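Long-range contacts in Mypaa.01249.c (Mycobacterium paratuberculosis, PDB 3RD5), which is of uncertain function but belongs to the short-chain dehydrogenase/reductase family and is probably an oxidoreductase: residues R17-G23 with A41-V47; T32-L36 with Q234-A238; S138-H142 with H196-T202; L170-L174 with R264-A268. All blocks are in the same frame, centred on the assembly; numbering follows the deposited sequence.

Contact 1 (R17-G23 with A41-V47); sequences RTVVITG and ATVIMAV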
loop_
_atom_site.group_PDB
_atom_site.type_symbol
_atom_site.label_atom_id
_atom_site.label_comp_id
_atom_site.label_asym_id
_atom_site.label_seq_id
_atom_site.Cartn_x
_atom_site.Cartn_y
_atom_site.Cartn_z
ATOM N N ARG A 17 13.066 -8.247 12.764
ATOM C CA ARG A 17 12.569 -8.039 11.407
ATOM C C ARG A 17 12.292 -6.550 11.190
ATOM O O ARG A 17 11.849 -5.878 12.092
ATOM C CB ARG A 17 11.302 -8.858 11.118
ATOM C CG ARG A 17 11.494 -10.347 11.380
ATOM C CD ARG A 17 10.267 -11.157 10.948
ATOM N NE ARG A 17 10.360 -11.295 9.513
ATOM C CZ ARG A 17 9.324 -11.391 8.695
ATOM N NH1 ARG A 17 8.072 -11.416 9.177
ATOM N NH2 ARG A 17 9.559 -11.500 7.387
ATOM N N THR A 18 12.542 -6.054 9.995
ATOM C CA THR A 18 12.369 -4.646 9.642
ATOM C C THR A 18 11.173 -4.517 8.724
ATOM O O THR A 18 11.029 -5.228 7.712
ATOM C CB THR A 18 13.617 -4.087 8.964
ATOM O OG1 THR A 18 14.727 -4.143 9.894
ATOM C CG2 THR A 18 13.414 -2.627 8.477
ATOM N N VAL A 19 10.279 -3.585 9.070
ATOM C CA VAL A 19 9.057 -3.317 8.319
ATOM C C VAL A 19 9.041 -1.850 7.937
ATOM O O VAL A 19 9.091 -0.975 8.815
ATOM C CB VAL A 19 7.801 -3.654 9.129
ATOM C CG1 VAL A 19 6.549 -3.387 8.285
ATOM C CG2 VAL A 19 7.843 -5.133 9.616
ATOM N N VAL A 20 8.972 -1.542 6.644
ATOM C CA VAL A 20 8.786 -0.189 6.164
ATOM C C VAL A 20 7.322 0.037 5.947
ATOM O O VAL A 20 6.689 -0.791 5.263
ATOM C CB VAL A 20 9.552 0.059 4.835
ATOM C CG1 VAL A 20 9.235 1.453 4.256
ATOM C CG2 VAL A 20 11.058 -0.067 5.073
ATOM N N ILE A 21 6.761 1.126 6.473
ATOM C CA ILE A 21 5.325 1.448 6.361
ATOM C C ILE A 21 5.185 2.864 5.855
ATOM O O ILE A 21 5.656 3.793 6.519
ATOM C CB ILE A 21 4.573 1.358 7.746
ATOM C CG1 ILE A 21 4.826 0.003 8.419
ATOM C CG2 ILE A 21 3.046 1.611 7.542
ATOM C CD1 ILE A 21 4.103 -0.154 9.778
ATOM N N THR A 22 4.515 3.071 4.722
ATOM C CA THR A 22 4.222 4.430 4.297
ATOM C C THR A 22 3.006 4.936 5.064
ATOM O O THR A 22 2.047 4.183 5.308
ATOM C CB THR A 22 4.006 4.532 2.802
ATOM O OG1 THR A 22 2.840 3.777 2.433
ATOM C CG2 THR A 22 5.239 3.990 1.995
ATOM N N GLY A 23 3.048 6.197 5.477
ATOM C CA GLY A 23 1.921 6.727 6.240
ATOM C C GLY A 23 1.450 8.042 5.812
ATOM O O GLY A 23 2.154 8.778 5.152
ATOM N N ALA A 41 9.188 -5.726 16.040
ATOM C CA ALA A 41 9.672 -5.250 14.734
ATOM C C ALA A 41 10.455 -3.956 14.851
ATOM O O ALA A 41 10.142 -3.091 15.676
ATOM C CB ALA A 41 8.521 -4.989 13.757
ATOM N N THR A 42 11.443 -3.787 13.976
ATOM C CA THR A 42 12.048 -2.482 13.725
ATOM C C THR A 42 11.203 -1.851 12.623
ATOM O O THR A 42 11.262 -2.278 11.476
ATOM C CB THR A 42 13.509 -2.606 13.291
ATOM O OG1 THR A 42 14.279 -3.186 14.376
ATOM C CG2 THR A 42 14.086 -1.247 12.947
ATOM N N VAL A 43 10.410 -0.842 12.978
ATOM C CA VAL A 43 9.479 -0.202 12.038
ATOM C C VAL A 43 10.054 1.117 11.552
ATOM O O VAL A 43 10.563 1.907 12.365
ATOM C CB VAL A 43 8.099 0.053 12.667
ATOM C CG1 VAL A 43 7.160 0.736 11.664
ATOM C CG2 VAL A 43 7.469 -1.252 13.184
ATOM N N ILE A 44 10.052 1.317 10.245
ATOM C CA ILE A 44 10.435 2.587 9.620
ATOM C C ILE A 44 9.160 3.189 9.033
ATOM O O ILE A 44 8.613 2.648 8.054
ATOM C CB ILE A 44 11.488 2.377 8.535
ATOM C CG1 ILE A 44 12.760 1.768 9.132
ATOM C CG2 ILE A 44 11.799 3.698 7.815
ATOM C CD1 ILE A 44 13.728 1.219 8.078
ATOM N N MET A 45 8.653 4.248 9.673
ATOM C CA MET A 45 7.472 4.949 9.207
ATOM C C MET A 45 7.923 6.063 8.296
ATOM O O MET A 45 8.682 6.946 8.706
ATOM C CB MET A 45 6.691 5.543 10.376
ATOM C CG MET A 45 5.569 6.455 9.982
ATOM S SD MET A 45 4.273 5.527 9.223
ATOM C CE MET A 45 4.481 4.118 10.380
ATOM N N ALA A 46 7.440 6.044 7.062
ATOM C CA ALA A 46 7.878 6.961 6.006
ATOM C C ALA A 46 6.732 7.902 5.684
ATOM O O ALA A 46 5.706 7.473 5.141
ATOM C CB ALA A 46 8.306 6.138 4.797
ATOM N N VAL A 47 6.880 9.181 6.075
ATOM C CA VAL A 47 5.789 10.156 6.089
ATOM C C VAL A 47 6.238 11.514 5.589
ATOM O O VAL A 47 7.419 11.844 5.654
ATOM C CB VAL A 47 5.199 10.315 7.497
ATOM C CG1 VAL A 47 4.603 8.981 7.957
ATOM C CG2 VAL A 47 6.228 10.848 8.538
HETATM O O HOH W 1 14.606 -5.620 13.829
HETATM O O HOH W 2 4.003 8.351 3.056
#

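Contact 2 (T32-L36 with Q234-A238); sequences TAREL and QTLYA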
loop_
_atom_site.group_PDB
_atom_site.type_symbol
_atom_site.label_atom_id
_atom_site.label_comp_id
_atom_site.label_asym_id
_atom_site.label_seq_id
_atom_site.Cartn_x
_atom_site.Cartn_y
_atom_site.Cartn_z
ATOM N N THR A 32 -1.021 0.115 12.669
ATOM C CA THR A 32 -0.273 -0.945 12.024
ATOM C C THR A 32 1.184 -0.944 12.574
ATOM O O THR A 32 1.713 -1.989 12.950
ATOM C CB THR A 32 -0.273 -0.785 10.502
ATOM O OG1 THR A 32 -1.637 -0.721 10.016
ATOM C CG2 THR A 32 0.416 -1.950 9.836
ATOM N N ALA A 33 1.783 0.244 12.636
ATOM C CA ALA A 33 3.129 0.405 13.197
ATOM C C ALA A 33 3.188 0.000 14.649
ATOM O O ALA A 33 4.107 -0.734 15.059
ATOM C CB ALA A 33 3.593 1.853 13.030
ATOM N N ARG A 34 2.221 0.480 15.429
ATOM C CA ARG A 34 2.172 0.228 16.882
ATOM C C ARG A 34 2.167 -1.277 17.156
ATOM O O ARG A 34 2.903 -1.770 18.038
ATOM C CB ARG A 34 0.943 0.922 17.506
ATOM C CG ARG A 34 0.822 0.786 18.999
ATOM C CD ARG A 34 -0.563 1.252 19.466
ATOM N NE ARG A 34 -1.597 0.234 19.172
ATOM C CZ ARG A 34 -2.907 0.469 19.068
ATOM N NH1 ARG A 34 -3.418 1.703 19.186
ATOM N NH2 ARG A 34 -3.715 -0.550 18.866
ATOM N N GLU A 35 1.306 -2.032 16.462
ATOM C CA GLU A 35 1.160 -3.453 16.754
ATOM C C GLU A 35 2.390 -4.239 16.312
ATOM O O GLU A 35 2.828 -5.159 17.010
ATOM C CB GLU A 35 -0.097 -4.021 16.101
ATOM C CG GLU A 35 -1.402 -3.435 16.627
ATOM C CD GLU A 35 -1.768 -3.871 18.043
ATOM O OE1 GLU A 35 -1.225 -4.842 18.562
ATOM O OE2 GLU A 35 -2.707 -3.260 18.619
ATOM N N LEU A 36 2.971 -3.899 15.167
ATOM C CA LEU A 36 4.191 -4.594 14.772
ATOM C C LEU A 36 5.376 -4.290 15.708
ATOM O O LEU A 36 6.167 -5.186 16.076
ATOM C CB LEU A 36 4.559 -4.246 13.320
ATOM C CG LEU A 36 3.552 -4.766 12.320
ATOM C CD1 LEU A 36 3.787 -4.129 10.943
ATOM C CD2 LEU A 36 3.634 -6.317 12.244
ATOM N N GLN A 234 -6.623 -5.901 9.215
ATOM C CA GLN A 234 -6.621 -6.529 7.900
ATOM C C GLN A 234 -5.196 -6.533 7.337
ATOM O O GLN A 234 -4.693 -7.560 6.835
ATOM C CB GLN A 234 -7.611 -5.826 6.974
ATOM C CG GLN A 234 -8.976 -5.437 7.566
ATOM C CD GLN A 234 -9.714 -6.542 8.270
ATOM O OE1 GLN A 234 -9.685 -7.706 7.815
ATOM N NE2 GLN A 234 -10.421 -6.184 9.380
ATOM N N THR A 235 -4.545 -5.379 7.389
ATOM C CA THR A 235 -3.155 -5.257 6.954
ATOM C C THR A 235 -2.221 -6.172 7.755
ATOM O O THR A 235 -1.337 -6.812 7.196
ATOM C CB THR A 235 -2.670 -3.826 7.080
ATOM O OG1 THR A 235 -3.534 -2.950 6.351
ATOM C CG2 THR A 235 -1.250 -3.664 6.553
ATOM N N LEU A 236 -2.438 -6.216 9.066
ATOM C CA LEU A 236 -1.583 -7.005 9.958
ATOM C C LEU A 236 -1.657 -8.508 9.661
ATOM O O LEU A 236 -0.673 -9.226 9.750
ATOM C CB LEU A 236 -1.932 -6.679 11.422
ATOM C CG LEU A 236 -1.525 -5.275 11.905
ATOM C CD1 LEU A 236 -2.223 -4.896 13.244
ATOM C CD2 LEU A 236 0.009 -5.151 12.008
ATOM N N TYR A 237 -2.856 -8.977 9.286
ATOM C CA TYR A 237 -3.032 -10.355 8.845
ATOM C C TYR A 237 -2.248 -10.611 7.540
ATOM O O TYR A 237 -1.462 -11.556 7.443
ATOM C CB TYR A 237 -4.525 -10.634 8.667
ATOM C CG TYR A 237 -4.922 -12.049 8.311
ATOM C CD1 TYR A 237 -4.876 -12.479 7.003
ATOM C CD2 TYR A 237 -5.444 -12.894 9.255
ATOM C CE1 TYR A 237 -5.358 -13.740 6.627
ATOM C CE2 TYR A 237 -5.922 -14.151 8.884
ATOM C CZ TYR A 237 -5.871 -14.538 7.577
ATOM O OH TYR A 237 -6.362 -15.798 7.226
ATOM N N ALA A 238 -2.384 -9.721 6.561
ATOM C CA ALA A 238 -1.626 -9.847 5.311
ATOM C C ALA A 238 -0.107 -9.781 5.523
ATOM O O ALA A 238 0.645 -10.475 4.852
ATOM C CB ALA A 238 -2.060 -8.773 4.301
HETATM O O HOH W 3 -2.399 -0.602 7.208
#

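Contact 3 (S138-H142 with H196-T202); sequences SSMAH and HPGYSHT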
loop_
_atom_site.group_PDB
_atom_site.type_symbol
_atom_site.label_atom_id
_atom_site.label_comp_id
_atom_site.label_asym_id
_atom_site.label_seq_id
_atom_site.Cartn_x
_atom_site.Cartn_y
_atom_site.Cartn_z
ATOM N N SER A 138 -5.626 -1.534 -0.364
ATOM C CA SER A 138 -6.646 -1.087 -1.298
ATOM C C SER A 138 -7.949 -0.740 -0.565
ATOM O O SER A 138 -7.919 -0.288 0.586
ATOM C CB SER A 138 -6.778 -2.145 -2.383
ATOM O OG SER A 138 -7.706 -1.763 -3.414
ATOM N N SER A 139 -9.094 -0.890 -1.219
ATOM C CA SER A 139 -10.368 -0.480 -0.683
ATOM C C SER A 139 -11.504 -1.150 -1.424
ATOM O O SER A 139 -11.356 -1.462 -2.623
ATOM C CB SER A 139 -10.517 1.032 -0.889
ATOM O OG SER A 139 -11.823 1.520 -0.576
ATOM N N MET A 140 -12.662 -1.286 -0.782
ATOM C CA MET A 140 -13.912 -1.617 -1.473
ATOM C C MET A 140 -14.219 -0.654 -2.616
ATOM O O MET A 140 -14.935 -1.019 -3.572
ATOM C CB MET A 140 -15.081 -1.628 -0.485
ATOM C CG MET A 140 -15.100 -2.770 0.472
ATOM S SD MET A 140 -15.354 -4.371 -0.201
ATOM C CE MET A 140 -17.077 -4.209 -0.651
ATOM N N ALA A 141 -13.715 0.566 -2.542
ATOM C CA ALA A 141 -13.892 1.530 -3.613
ATOM C C ALA A 141 -13.283 1.099 -4.920
ATOM O O ALA A 141 -13.594 1.692 -5.963
ATOM C CB ALA A 141 -13.345 2.920 -3.205
ATOM N N HIS A 142 -12.469 0.044 -4.939
ATOM C CA HIS A 142 -11.955 -0.453 -6.223
ATOM C C HIS A 142 -13.046 -0.963 -7.154
ATOM O O HIS A 142 -12.842 -0.949 -8.371
ATOM C CB HIS A 142 -10.878 -1.543 -6.045
ATOM C CG HIS A 142 -11.404 -2.953 -5.916
ATOM N ND1 HIS A 142 -11.692 -3.553 -4.701
ATOM C CD2 HIS A 142 -11.654 -3.893 -6.866
ATOM C CE1 HIS A 142 -12.073 -4.802 -4.918
ATOM N NE2 HIS A 142 -12.078 -5.032 -6.225
ATOM N N HIS A 196 -7.484 -4.657 2.623
ATOM C CA HIS A 196 -8.270 -3.439 2.698
ATOM C C HIS A 196 -8.970 -3.344 4.044
ATOM O O HIS A 196 -9.287 -4.377 4.638
ATOM C CB HIS A 196 -9.272 -3.335 1.518
ATOM C CG HIS A 196 -10.494 -4.169 1.671
ATOM N ND1 HIS A 196 -11.650 -3.679 2.253
ATOM C CD2 HIS A 196 -10.736 -5.460 1.346
ATOM C CE1 HIS A 196 -12.551 -4.643 2.264
ATOM N NE2 HIS A 196 -12.032 -5.746 1.734
ATOM N N PRO A 197 -9.265 -2.102 4.488
ATOM C CA PRO A 197 -9.648 -1.913 5.898
ATOM C C PRO A 197 -11.134 -2.005 6.147
ATOM O O PRO A 197 -11.552 -1.803 7.306
ATOM C CB PRO A 197 -9.145 -0.496 6.195
ATOM C CG PRO A 197 -9.232 0.183 4.868
ATOM C CD PRO A 197 -8.738 -0.847 3.902
ATOM N N GLY A 198 -11.950 -2.289 5.136
ATOM C CA GLY A 198 -13.400 -2.245 5.326
ATOM C C GLY A 198 -13.964 -0.844 5.241
ATOM O O GLY A 198 -13.521 -0.014 4.458
ATOM N N TYR A 199 -14.949 -0.573 6.090
ATOM C CA TYR A 199 -15.795 0.608 5.966
ATOM C C TYR A 199 -15.076 1.952 6.010
ATOM O O TYR A 199 -15.556 2.939 5.443
ATOM C CB TYR A 199 -16.905 0.592 7.055
ATOM C CG TYR A 199 -16.361 0.670 8.473
ATOM C CD1 TYR A 199 -16.129 1.908 9.071
ATOM C CD2 TYR A 199 -16.082 -0.464 9.208
ATOM C CE1 TYR A 199 -15.598 1.994 10.355
ATOM C CE2 TYR A 199 -15.530 -0.393 10.502
ATOM C CZ TYR A 199 -15.311 0.845 11.068
ATOM O OH TYR A 199 -14.785 0.839 12.396
ATOM N N SER A 200 -13.964 2.036 6.722
ATOM C CA SER A 200 -13.333 3.371 6.920
ATOM C C SER A 200 -12.914 4.067 5.658
ATOM O O SER A 200 -12.892 5.300 5.617
ATOM C CB SER A 200 -12.114 3.240 7.814
ATOM O OG SER A 200 -11.147 2.409 7.287
ATOM N N HIS A 201 -12.574 3.291 4.639
ATOM C CA HIS A 201 -12.087 3.873 3.361
ATOM C C HIS A 201 -13.051 3.610 2.247
ATOM O O HIS A 201 -12.721 3.118 1.175
ATOM C CB HIS A 201 -10.669 3.379 3.092
ATOM C CG HIS A 201 -9.674 3.990 4.023
ATOM N ND1 HIS A 201 -9.608 3.676 5.362
ATOM C CD2 HIS A 201 -8.735 4.952 3.819
ATOM C CE1 HIS A 201 -8.629 4.360 5.926
ATOM N NE2 HIS A 201 -8.072 5.135 5.010
ATOM N N THR A 202 -14.273 4.051 2.471
ATOM C CA THR A 202 -15.361 3.862 1.536
ATOM C C THR A 202 -16.221 5.130 1.577
ATOM O O THR A 202 -16.085 5.963 2.473
ATOM C CB THR A 202 -16.262 2.658 1.870
ATOM O OG1 THR A 202 -17.008 2.948 3.061
ATOM C CG2 THR A 202 -15.446 1.398 2.029
HETATM O O HOH W 4 -12.282 -0.892 2.044
#

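Contact 4 (L170-L174 with R264-A268); sequences LANLL and RSRRA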
loop_
_atom_site.group_PDB
_atom_site.type_symbol
_atom_site.label_atom_id
_atom_site.label_comp_id
_atom_site.label_asym_id
_atom_site.label_seq_id
_atom_site.Cartn_x
_atom_site.Cartn_y
_atom_site.Cartn_z
ATOM N N LEU A 170 -8.218 0.334 -7.570
ATOM C CA LEU A 170 -8.133 -0.714 -8.565
ATOM C C LEU A 170 -6.680 -0.908 -9.020
ATOM O O LEU A 170 -6.192 -2.041 -9.101
ATOM C CB LEU A 170 -9.066 -0.378 -9.738
ATOM C CG LEU A 170 -8.965 -1.345 -10.919
ATOM C CD1 LEU A 170 -9.281 -2.827 -10.571
ATOM C CD2 LEU A 170 -9.845 -0.888 -12.069
ATOM N N ALA A 171 -5.973 0.192 -9.264
ATOM C CA ALA A 171 -4.556 0.125 -9.607
ATOM C C ALA A 171 -3.731 -0.619 -8.561
ATOM O O ALA A 171 -2.873 -1.434 -8.889
ATOM C CB ALA A 171 -3.981 1.517 -9.878
ATOM N N ASN A 172 -4.057 -0.419 -7.273
ATOM C CA ASN A 172 -3.343 -1.106 -6.194
ATOM C C ASN A 172 -3.457 -2.624 -6.323
ATOM O O ASN A 172 -2.505 -3.368 -6.040
ATOM C CB ASN A 172 -3.908 -0.738 -4.815
ATOM C CG ASN A 172 -3.649 0.690 -4.346
ATOM O OD1 ASN A 172 -4.501 1.242 -3.617
ATOM N ND2 ASN A 172 -2.478 1.273 -4.640
ATOM N N LEU A 173 -4.623 -3.111 -6.741
ATOM C CA LEU A 173 -4.845 -4.547 -6.930
ATOM C C LEU A 173 -4.171 -5.097 -8.195
ATOM O O LEU A 173 -3.554 -6.167 -8.171
ATOM C CB LEU A 173 -6.356 -4.881 -6.903
ATOM C CG LEU A 173 -6.953 -4.739 -5.516
ATOM C CD1 LEU A 173 -8.474 -4.882 -5.565
ATOM C CD2 LEU A 173 -6.451 -5.869 -4.579
ATOM N N LEU A 174 -4.316 -4.370 -9.301
ATOM C CA LEU A 174 -3.661 -4.765 -10.550
ATOM C C LEU A 174 -2.145 -4.759 -10.380
ATOM O O LEU A 174 -1.434 -5.595 -10.964
ATOM C CB LEU A 174 -4.104 -3.829 -11.657
ATOM C CG LEU A 174 -5.561 -3.941 -12.102
ATOM C CD1 LEU A 174 -5.913 -2.757 -13.015
ATOM C CD2 LEU A 174 -5.855 -5.276 -12.815
ATOM N N ARG A 264 -12.430 -9.980 -5.333
ATOM C CA ARG A 264 -12.184 -8.676 -5.945
ATOM C C ARG A 264 -12.972 -8.586 -7.276
ATOM O O ARG A 264 -13.526 -9.578 -7.762
ATOM C CB ARG A 264 -10.684 -8.443 -6.185
ATOM C CG ARG A 264 -10.081 -9.336 -7.253
ATOM C CD ARG A 264 -8.558 -9.259 -7.236
ATOM N NE ARG A 264 -8.057 -10.124 -6.179
ATOM C CZ ARG A 264 -6.757 -10.371 -5.947
ATOM N NH1 ARG A 264 -5.817 -9.759 -6.631
ATOM N NH2 ARG A 264 -6.463 -11.285 -5.030
ATOM N N SER A 265 -13.014 -7.392 -7.855
ATOM C CA SER A 265 -13.816 -7.146 -9.035
ATOM C C SER A 265 -13.288 -7.874 -10.279
ATOM O O SER A 265 -12.118 -8.275 -10.356
ATOM C CB SER A 265 -13.876 -5.648 -9.336
ATOM O OG SER A 265 -12.633 -5.197 -9.881
ATOM N N ARG A 266 -14.165 -8.018 -11.268
ATOM C CA ARG A 266 -13.794 -8.612 -12.531
ATOM C C ARG A 266 -12.671 -7.803 -13.186
ATOM O O ARG A 266 -11.712 -8.364 -13.699
ATOM C CB ARG A 266 -15.005 -8.700 -13.452
ATOM C CG ARG A 266 -16.071 -9.660 -12.968
ATOM C CD ARG A 266 -17.358 -9.426 -13.798
ATOM N NE ARG A 266 -18.435 -10.342 -13.421
ATOM C CZ ARG A 266 -19.741 -10.086 -13.522
ATOM N NH1 ARG A 266 -20.187 -8.906 -13.975
ATOM N NH2 ARG A 266 -20.622 -11.017 -13.152
ATOM N N ARG A 267 -12.769 -6.469 -13.137
ATOM C CA ARG A 267 -11.694 -5.647 -13.704
ATOM C C ARG A 267 -10.364 -5.813 -12.981
ATOM O O ARG A 267 -9.301 -5.728 -13.582
ATOM C CB ARG A 267 -12.117 -4.180 -13.788
ATOM C CG ARG A 267 -13.134 -3.982 -14.873
ATOM C CD ARG A 267 -13.407 -2.529 -15.224
ATOM N NE ARG A 267 -14.114 -1.819 -14.179
ATOM C CZ ARG A 267 -15.441 -1.745 -14.031
ATOM N NH1 ARG A 267 -15.951 -0.985 -13.060
ATOM N NH2 ARG A 267 -16.284 -2.384 -14.842
ATOM N N ALA A 268 -10.397 -6.065 -11.676
ATOM C CA ALA A 268 -9.156 -6.355 -10.951
ATOM C C ALA A 268 -8.524 -7.684 -11.333
ATOM O O ALA A 268 -7.338 -7.886 -11.053
ATOM C CB ALA A 268 -9.411 -6.309 -9.406
HETATM O O HOH W 5 -5.863 -7.815 -8.776
#

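Contact 1 (R17-G23 with A41-V47)
Thr18 lies level with Thr42, Val20 with Ile44 and Thr22 with Ala46 on one face of a parallel two-strand ladder, while Val19 with Val43 and Ile21 with Met45 occupy the other. Six backbone hydrogen bonds join the strands, handed to and fro: Thr42 N reaches Arg17 O at 2.8 Å, Ile44 N reaches Val19 O at 2.9 Å, and Gly23 N closes the series on Ala46 O at 3.0 Å. The short strand axes diverge by 18°, the gentle twist of a Rossmann sheet.

Ile44 is worth tracing. Its CB stands 4.1 Å from Val19 O, the carbonyl that accepts its own N-H. CG1 lies beside the backbone N (chi1 -61°), and an extended second torsion of 166° carries the chain out over the face of Thr18 and Val20 to CD1. That methyl meets Thr18 CG2 at 3.9 Å and Val20 CG2 at 4.2 Å, filling the groove between two side chains of the first strand.

Water finishes both ends. At the far one, a molecule donates to both Gly23 O and Ala46 O; at the near one, another lies against Thr42 OG1.

Thr22 and Gly23 open the TGxxxGxG sequence, the glycine-rich turn that typically binds the nucleotide cofactor in this family and probably here. Thr22 OG1 itself is held by His119 and Ala94 N. Strand 87-92 pairs with the other edge of 18-22, Phe80 of helix 74-82 packs on Val20, Ile44 and Ala46, and Ala33 of the connecting helix 27-38 packs against Ile21 and Val43, completing a beta-alpha-beta unit.

Contact 2 (T32-L36 with Q234-A238)
Thr32 meets Leu236 and Thr235 where two helices of the Rossmann fold, 27-38 and 226-240, lie on the same side of the central sheet. Their short axes pass 10.3 Å apart at 48°. Thr32 CG2 touches Leu236 CD2 at 3.9 Å, the side chains sliding past each other in opposite directions, and also meets Thr235 CG2 (4.1 Å), those side chains crossing at about a right angle. One water bridges the hydroxyls, 2.9 Å from Thr32 OG1 and 2.7 Å from Thr235 OG1; Thr32 OG1 also bonds to Leu28 O.

Arg34 NH2 forms one salt bridge with Glu35 OE2 and another with Asp229, so charges tie the helices together. Glu35 offers Leu236 only its aliphatic root: CB (3.7 Å) and CG touch Leu236 CD1, the side chains crossing at about a right angle, and a bend at chi2 (-71°) swings the carboxylate away, where OE1 pairs with Arg38. Ile91 of strand 87-92 floors the interface under Thr32, Leu36 and Thr235. Leu36 completes the i, i+3, i+4 triangle around Leu236, whose CD2 comes within 3.6 Å of Leu36 CG and 3.7 Å of Thr32 O.

Contact 3 (S138-H142 with H196-T202)
Ser139 OG gives a short hydrogen bond, 2.5 Å, to His201 O, approaching almost end-on to the carbonyl. The hydroxyl swings there because OG is anti to the backbone N (chi1 171°). Next to it Met140, bent at chi2 and chi3, meets the His196 ring obliquely: its CG comes within 3.6 Å of His196 CE1, and SD sits 4.4 Å from the ring centroid, 43° off the normal. Met140 CB also rests on Thr202 CG2. One water joins the two loops, accepting from Met140 N, donating to Gly198 O and lying 2.9 Å from His196 ND1.

One shell out, Ala141 N donates to Ser139 OG, forming an ST turn. His142 N and ND1 grip Ser139 O from opposite faces of the carbonyl plane. Ser138 OG is tied to Lys169 O, and Tyr165 packs on Ala141 and His201; Tyr165 and Lys169 form the YxxxK motif of the SDR family, so the loops after strands 133-137 and 191-195 probably border the active site.

Ser139 OG thus both donates, to His201 O, and accepts, from Ala141 N, and the two bonds together hold the rotation of the hydroxyl.

Contact 4 (L170-L174 with R264-A268)
Leu170 reaches over the backbone of Ala268 chiefly with one methyl, CD1. Its CG lies anti to the backbone N (chi1 174°), and the second torsion (chi2 59°) then brings CD1 to 3.6 Å from Ala268 CA and 3.7 Å from Ala268 CB, while the other branch, CD2, passes loosely by Arg267 CB. Leu173, one turn along, comes at the same alanine from another direction: its CB faces Ala268 CB at 4.2 Å, and its CD1 lies against Arg264 CB at the same distance. Leu174 directs CD2 at the carbonyls of the turn, 3.5 Å from Ala268 O and 3.6 Å from Arg267 O.

The leucines belong to helix 161-185, the long SDR helix that carries the YxxxK motif, with Leu170 next after its Lys169. The opposing segment leads into helix 271-285, whose Met273, Ala274 and Leu277 also pack on Leu174. Within that segment Ser265 OG accepts from Ala268 N at 3.0 Å, an ST motif that shapes the turn presented to the helix.

The Arg264 guanidinium meets Leu173 CD2 obliquely. Its NH1, paired with Asp246, also donates to a water lying in the guanidinium plane; that water donates to Ala268 O at 2.7 Å and more weakly to Leu173 O, a polar stitch across the contact. Arg267 instead turns aside to Gly145 O through NE, and its backbone N, with that of Arg266, binds the sulfonate of a HEPES molecule probably taken from the crystallisation liquor.

Overall arrangement
The contacts form a chain through the domain. Contacts 1 and 2, centres about 11 Å apart, share helix 27-38: Ala33 lies on contact 1 while Thr32, Glu35 and Leu36 face contact 2, and Leu36 O probably accepts from Ala41 N. Contact 2 touches contact 3 through Gln234 against His196 and Pro197, centres about 16 Å apart. Contacts 3 and 4, centres about 12 Å apart, are joined by a probable bond of His142 NE2 with Ser265 N and by His142 packed on Leu173. The glycine-rich turn that begins in contact 1 and the YxxxK helix beside contacts 3 and 4 probably frame the active site; contacts 1 and 3 have centres about 22 Å apart, across the chain's centre.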